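Local coordinates for phosphoribosylformylglycinamidine synthase 2 (PDB 3VIU), which is a two-fold repeated alpha/beta protein of the AIR synthase related family, each half pairing an N-terminal with a C-terminal domain, and holds ADP and magnesium, at residues Q258-G261 against S267-S270; P65-G70 against R188-L193; L272-G277 against V355-L360. All blocks are in the same frame, centred on the assembly; numbering follows the deposited sequence.

Interaction 1 (Q258-G261 against S267-S270); sequences QDMG and SSLS
A single hydrogen bond joins D259 to S268: the serine OG donates to D259 O over 2.9 Å. It arrives from above the peptide, 44° out of the carbonyl plane, with a C=O...donor angle of 114°, so it sits over the carbonyl and not in front of it. With OG anti to its own carbonyl carbon (chi1 -76°), the hydroxyl is brought across to the D259 carbonyl, and it also has a weak bond to G264 O on the first turn of its own helix.

The rest is van der Waals contact, with the same serine as its hub. The selenomethionine M260 lays the start of its side chain against S268: CB is 3.5 Å from the serine OG, while CG lies 3.8 Å from the serine CB. Farther out, the M260 side chain touches L265 and the neighbouring strand 307-312. Q258 meets the helix backbone as well, its CG 3.9 Å from S268 O.

D259 behaves differently, offering its backbone to the helix while its CB points away from it, and the side chain comes close to the bound ADP. The arrangement is a strand-loop-helix connection at the edge strand of the C-terminal domain sheet, in which a buried serine of the helix bonds to the backbone of an aspartate of the ADP pocket.

Interaction 2 (P65-G70 against R188-L193); sequences PGENAG and RSRASL. With ADP (adenosine-5'-diphosphate), chain B.
The R190 guanidinium takes the E67 carboxylate at its edge: E67 OE2 lies in the guanidinium plane, 2.9 Å from R190 NH1, in a nearly straight salt bridge (N-H...O 162°). A second, weak bond runs from R190 NH2 to the same oxygen. The two flat groups are not coplanar, however. Their planes stand 45° apart, and NH1 meets OE2 from above the carboxylate. On one face of the R188 guanidinium rests R190 CG, toward the rim of the group; the R188 side chain is poorly ordered and heads away from E67 beyond its CB.

The other carboxylate oxygen is gripped by backbone. S189 N donates to E67 OE1 over 3.1 Å, also from above the carboxylate plane, and the aliphatic start of R188 packs alongside, its CB 3.3 Å from E67 OE1. A bend at chi2 (-52°) turns the end of E67 within the reach of both partners, so that its two oxygens hold successive parts of 188-193. R190 NH1 adds a weak bond to S189 O. K275 of helix 264-275 touches both E67 and R190.

While the side chain of E67 faces 188-193, its backbone faces the ligand: the ADP ribose O3' donates to E67 O over 2.7 Å, and G66 N gives O3' a weak bond of 3.3 Å. The positive phi of G66 suits a glycine at this turn. These features make up a ribose-binding loop of the nucleotide pocket, tied through a buried glutamate to the loop that leads into strand 196-201.

Interaction 3 (L272-G277 against V355-L360); sequences LAHKSG and VPTEAL
A273 and T357 make the close-set, inner part of this contact. Methyl meets methyl, with A273 CB 4.2 Å from T357 CG2, at the point where helix 264-275 passes the first turn of helix 357-361. T357 follows P356, the N-cap residue, and turns its CB toward the neighbouring helix. With OG1 between its backbone N and carbonyl carbon (chi1 59°), CG2 is left to meet the alanine. A273 and T357 are both buried, and T357 also touches R341.

Beside this pair H274 reaches across to the start of helix 357-361. Its CG is anti to the backbone N (chi1 -173°), which swings the imidazole out along the flank of T357 to cross it obliquely. T357 OG1 lies in the ring plane at its edge, but at 3.9 Å from H274 ND1 it is in packing contact and not hydrogen-bonded. The ring further leans on the backbone of E358, where H274 CE1 lies 3.9 Å from E358 CA. Here the contact loosens toward solvent: E358 is exposed and its carboxylate leads away, leaving E358 OE2 6.5 Å from H274 NE2.

Just beyond, helix 264-275 ends in a Schellman motif at G277, whose positive phi favours glycine; G277 N bonds back to H274 O at 3.2 Å. S276 OG donates to L272 O over 2.7 Å and also bonds to A191 N, so the C-terminal end of the helix is tied to 188-193.

No hydrogen bond or salt bridge spans the two segments. The end of one helix and the start of the other thus meet by van der Waals packing, through methyl groups and the imidazole; if H274 were protonated, the E358 carboxylate could probably exert only a weak, long-range attraction on it.

How the interactions relate
From the N terminus, interaction 2 comes first: it closes a long loop through the N-terminal domain by bringing 65-70, after edge strand 61-63, to 188-193, which leads into strand 196-201. Interaction 1 then closes a short turn between strand 254-259 and helix 264-275. Interaction 3 follows in series, running from the end of that helix to 355-360, where the other edge strand, 350-356, of the same seven-stranded sheet gives way to helix 357-361. None nests within or crosses another. Helix 264-275 is the common element: it carries part of interactions 1 and 3, and its end meets 188-193, so that 65-70, held there by interaction 2, is connected through it to the helix.

Interaction 1 (Q258-G261 against S267-S270)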
# COMPACT_ATOMS: atom_id res chain seq x y z
N GLN A 258 20.30 -7.18 2.85
CA GLN A 258 19.14 -7.94 2.42
C GLN A 258 18.36 -8.44 3.62
O GLN A 258 18.93 -8.90 4.60
CB GLN A 258 19.57 -9.15 1.59
CG GLN A 258 19.40 -8.96 0.10
CD GLN A 258 17.99 -8.57 -0.26
OE1 GLN A 258 17.04 -9.31 -0.01
NE2 GLN A 258 17.84 -7.39 -0.85
N ASP A 259 17.04 -8.33 3.54
CA ASP A 259 16.21 -8.82 4.62
C ASP A 259 15.82 -10.22 4.21
O ASP A 259 15.86 -10.58 3.03
CB ASP A 259 14.95 -7.97 4.80
CG ASP A 259 14.17 -7.79 3.51
OD1 ASP A 259 14.71 -7.15 2.58
OD2 ASP A 259 13.03 -8.29 3.42
N MSE A 260 15.45 -11.02 5.19
CA MSE A 260 15.04 -12.38 4.91
C MSE A 260 13.55 -12.49 5.11
O MSE A 260 13.01 -12.11 6.16
CB MSE A 260 15.81 -13.34 5.81
CG MSE A 260 17.30 -13.29 5.54
SE MSE A 260 18.30 -14.59 6.51
CE MSE A 260 17.19 -16.12 6.18
N GLY A 261 12.87 -12.98 4.09
CA GLY A 261 11.43 -13.12 4.17
C GLY A 261 11.05 -14.46 3.59
O GLY A 261 11.54 -15.50 4.03
N SER A 267 16.31 -17.24 -0.73
CA SER A 267 15.96 -16.06 -1.53
C SER A 267 16.85 -14.85 -1.23
O SER A 267 17.15 -14.06 -2.13
CB SER A 267 14.50 -15.68 -1.31
OG SER A 267 14.25 -15.35 0.04
N SER A 268 17.27 -14.70 0.02
CA SER A 268 18.11 -13.57 0.38
C SER A 268 19.43 -13.59 -0.36
O SER A 268 19.76 -12.63 -1.07
CB SER A 268 18.40 -13.58 1.89
OG SER A 268 17.28 -13.13 2.62
N LEU A 269 20.18 -14.67 -0.20
CA LEU A 269 21.50 -14.81 -0.83
C LEU A 269 21.51 -14.97 -2.35
O LEU A 269 22.26 -14.29 -3.04
CB LEU A 269 22.25 -15.98 -0.18
CG LEU A 269 22.29 -15.90 1.35
CD1 LEU A 269 23.05 -17.08 1.91
CD2 LEU A 269 22.92 -14.59 1.79
N SER A 270 20.67 -15.86 -2.87
CA SER A 270 20.62 -16.07 -4.31
C SER A 270 20.23 -14.77 -5.01
O SER A 270 20.77 -14.43 -6.07
CB SER A 270 19.61 -17.17 -4.66
OG SER A 270 18.29 -16.75 -4.39

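Interaction 2 (P65-G70 against R188-L193)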
# COMPACT_ATOMS: atom_id res chain seq x y z
N PRO A 65 11.61 -0.34 -9.42
CA PRO A 65 11.47 -1.77 -9.18
C PRO A 65 12.80 -2.50 -9.40
O PRO A 65 13.54 -2.19 -10.33
CB PRO A 65 10.41 -2.19 -10.20
CG PRO A 65 9.58 -0.96 -10.34
CD PRO A 65 10.63 0.13 -10.41
N GLY A 66 13.08 -3.47 -8.53
CA GLY A 66 14.31 -4.22 -8.63
C GLY A 66 14.93 -4.41 -7.26
O GLY A 66 15.50 -5.45 -6.95
N GLU A 67 14.81 -3.38 -6.44
CA GLU A 67 15.35 -3.41 -5.09
C GLU A 67 14.23 -3.63 -4.08
O GLU A 67 13.05 -3.56 -4.43
CB GLU A 67 16.09 -2.11 -4.80
CG GLU A 67 17.34 -1.96 -5.63
CD GLU A 67 18.23 -3.18 -5.52
OE1 GLU A 67 18.43 -3.66 -4.39
OE2 GLU A 67 18.74 -3.65 -6.56
N ASN A 68 14.59 -3.89 -2.83
CA ASN A 68 13.61 -4.13 -1.78
C ASN A 68 12.52 -3.07 -1.62
O ASN A 68 11.50 -3.32 -0.98
CB ASN A 68 14.32 -4.36 -0.45
CG ASN A 68 15.10 -5.66 -0.43
OD1 ASN A 68 15.92 -5.88 0.46
ND2 ASN A 68 14.84 -6.53 -1.40
N ALA A 69 12.74 -1.89 -2.18
CA ALA A 69 11.76 -0.82 -2.10
C ALA A 69 12.07 0.28 -3.10
O ALA A 69 13.18 0.33 -3.65
CB ALA A 69 11.71 -0.24 -0.69
N GLY A 70 11.08 1.15 -3.34
CA GLY A 70 11.26 2.26 -4.25
C GLY A 70 11.71 3.48 -3.46
O GLY A 70 11.32 3.66 -2.31
N ARG A 188 21.58 -0.62 -1.56
CA ARG A 188 20.76 -1.64 -2.19
C ARG A 188 21.22 -3.05 -1.80
O ARG A 188 21.78 -3.26 -0.73
CB ARG A 188 20.80 -1.49 -3.72
CG ARG A 188 22.20 -1.48 -4.32
CD ARG A 188 22.95 -0.18 -4.01
NE ARG A 188 24.40 -0.36 -4.01
CZ ARG A 188 25.13 -0.62 -5.09
NH1 ARG A 188 24.54 -0.74 -6.28
NH2 ARG A 188 26.44 -0.76 -4.99
N SER A 189 20.97 -4.02 -2.68
CA SER A 189 21.34 -5.40 -2.43
C SER A 189 22.50 -5.80 -3.34
O SER A 189 22.34 -6.61 -4.25
CB SER A 189 20.14 -6.32 -2.67
OG SER A 189 20.41 -7.65 -2.29
N ARG A 190 23.67 -5.22 -3.09
CA ARG A 190 24.86 -5.52 -3.88
C ARG A 190 26.01 -6.04 -3.03
O ARG A 190 26.10 -5.75 -1.84
CB ARG A 190 25.31 -4.27 -4.64
CG ARG A 190 24.35 -3.82 -5.72
CD ARG A 190 24.29 -4.79 -6.88
NE ARG A 190 23.37 -4.34 -7.92
CZ ARG A 190 22.06 -4.19 -7.75
NH1 ARG A 190 21.50 -4.46 -6.58
NH2 ARG A 190 21.30 -3.77 -8.76
N ALA A 191 26.88 -6.82 -3.66
CA ALA A 191 28.03 -7.39 -2.99
C ALA A 191 29.17 -7.55 -3.98
O ALA A 191 28.96 -7.93 -5.13
CB ALA A 191 27.66 -8.75 -2.40
N SER A 192 30.39 -7.24 -3.55
CA SER A 192 31.56 -7.36 -4.43
C SER A 192 32.20 -8.72 -4.23
O SER A 192 31.90 -9.44 -3.28
CB SER A 192 32.57 -6.24 -4.15
OG SER A 192 32.98 -6.25 -2.79
N LEU A 193 33.10 -9.08 -5.14
CA LEU A 193 33.74 -10.37 -5.04
C LEU A 193 34.71 -10.46 -3.87
O LEU A 193 35.42 -9.51 -3.58
CB LEU A 193 34.47 -10.70 -6.35
CG LEU A 193 35.09 -12.09 -6.41
CD1 LEU A 193 34.09 -13.15 -5.92
CD2 LEU A 193 35.52 -12.36 -7.84
PB ADP B . 10.03 -9.03 -0.91
O1B ADP B . 9.79 -10.50 -1.06
O2B ADP B . 8.77 -8.36 -0.17
O3B ADP B . 11.44 -8.81 -0.01
PA ADP B . 9.48 -9.16 -3.58
O1A ADP B . 10.41 -10.19 -4.12
O2A ADP B . 8.15 -9.90 -3.03
O3A ADP B . 10.23 -8.33 -2.38
O5' ADP B . 9.02 -8.10 -4.73
C5' ADP B . 9.75 -8.36 -5.95
C4' ADP B . 10.29 -7.06 -6.62
O4' ADP B . 9.43 -6.66 -7.74
C3' ADP B . 10.36 -5.83 -5.68
O3' ADP B . 11.46 -5.00 -6.05
C2' ADP B . 9.01 -5.15 -5.90
O2' ADP B . 9.04 -3.75 -5.58
C1' ADP B . 8.72 -5.42 -7.38
N9 ADP B . 7.28 -5.56 -7.64
C8 ADP B . 6.50 -6.64 -7.34
N7 ADP B . 5.27 -6.43 -7.71
C5 ADP B . 5.17 -5.20 -8.25
C6 ADP B . 4.11 -4.43 -8.81
N6 ADP B . 2.83 -4.94 -8.88
N1 ADP B . 4.39 -3.19 -9.28
C2 ADP B . 5.63 -2.68 -9.23
N3 ADP B . 6.65 -3.37 -8.71
C4 ADP B . 6.46 -4.61 -8.22

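Interaction 3 (L272-G277 against V355-L360)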
# COMPACT_ATOMS: atom_id res chain seq x y z
N LEU A 272 20.64 -11.69 -3.74
CA LEU A 272 21.80 -10.83 -3.55
C LEU A 272 22.92 -11.20 -4.51
O LEU A 272 23.56 -10.33 -5.10
CB LEU A 272 22.30 -10.93 -2.11
CG LEU A 272 23.63 -10.26 -1.75
CD1 LEU A 272 23.64 -8.81 -2.23
CD2 LEU A 272 23.84 -10.33 -0.25
N ALA A 273 23.15 -12.50 -4.67
CA ALA A 273 24.19 -13.00 -5.55
C ALA A 273 23.88 -12.70 -7.01
O ALA A 273 24.73 -12.22 -7.76
CB ALA A 273 24.36 -14.50 -5.36
N HIS A 274 22.64 -12.98 -7.40
CA HIS A 274 22.21 -12.76 -8.77
C HIS A 274 22.32 -11.29 -9.23
O HIS A 274 22.81 -11.02 -10.33
CB HIS A 274 20.77 -13.24 -8.93
CG HIS A 274 20.27 -13.21 -10.34
ND1 HIS A 274 20.84 -13.98 -11.34
CD2 HIS A 274 19.29 -12.50 -10.92
CE1 HIS A 274 20.22 -13.74 -12.48
NE2 HIS A 274 19.27 -12.84 -12.25
N LYS A 275 21.88 -10.36 -8.39
CA LYS A 275 21.94 -8.94 -8.71
C LYS A 275 23.38 -8.44 -8.74
O LYS A 275 23.67 -7.41 -9.35
CB LYS A 275 21.16 -8.11 -7.67
CG LYS A 275 19.70 -8.50 -7.51
CD LYS A 275 18.95 -7.52 -6.61
CE LYS A 275 17.58 -8.08 -6.21
NZ LYS A 275 16.85 -8.66 -7.37
N SER A 276 24.27 -9.17 -8.08
CA SER A 276 25.68 -8.79 -8.02
C SER A 276 26.50 -9.43 -9.14
O SER A 276 27.69 -9.17 -9.26
CB SER A 276 26.27 -9.18 -6.66
OG SER A 276 25.57 -8.55 -5.60
N GLY A 277 25.85 -10.27 -9.94
CA GLY A 277 26.54 -10.92 -11.04
C GLY A 277 27.56 -11.96 -10.63
O GLY A 277 28.46 -12.29 -11.41
N VAL A 355 23.19 -24.89 -7.17
CA VAL A 355 22.41 -24.61 -8.36
C VAL A 355 22.79 -23.25 -8.89
O VAL A 355 23.15 -22.35 -8.13
CB VAL A 355 20.91 -24.64 -8.03
CG1 VAL A 355 20.60 -25.87 -7.19
CG2 VAL A 355 20.50 -23.39 -7.30
N PRO A 356 22.76 -23.08 -10.22
CA PRO A 356 23.11 -21.78 -10.80
C PRO A 356 22.15 -20.70 -10.30
O PRO A 356 20.95 -20.94 -10.17
CB PRO A 356 22.98 -22.03 -12.31
CG PRO A 356 23.35 -23.48 -12.43
CD PRO A 356 22.61 -24.11 -11.27
N THR A 357 22.70 -19.52 -10.01
CA THR A 357 21.90 -18.40 -9.52
C THR A 357 20.78 -18.05 -10.49
O THR A 357 19.62 -17.92 -10.10
CB THR A 357 22.78 -17.15 -9.30
OG1 THR A 357 23.41 -16.79 -10.53
CG2 THR A 357 23.85 -17.43 -8.26
N GLU A 358 21.12 -17.91 -11.77
CA GLU A 358 20.12 -17.58 -12.79
C GLU A 358 18.95 -18.55 -12.78
O GLU A 358 17.79 -18.15 -12.90
CB GLU A 358 20.74 -17.59 -14.18
CG GLU A 358 19.76 -17.17 -15.26
CD GLU A 358 20.22 -17.50 -16.66
OE1 GLU A 358 20.27 -18.71 -17.00
OE2 GLU A 358 20.54 -16.57 -17.42
N ALA A 359 19.25 -19.83 -12.65
CA ALA A 359 18.23 -20.87 -12.64
C ALA A 359 17.23 -20.65 -11.52
O ALA A 359 16.04 -20.96 -11.65
CB ALA A 359 18.88 -22.25 -12.51
N LEU A 360 17.72 -20.11 -10.41
CA LEU A 360 16.89 -19.88 -9.24
C LEU A 360 16.12 -18.55 -9.23
O LEU A 360 15.01 -18.47 -8.71
CB LEU A 360 17.76 -19.99 -7.98
CG LEU A 360 17.22 -20.83 -6.83
CD1 LEU A 360 16.58 -22.11 -7.33
CD2 LEU A 360 18.36 -21.14 -5.89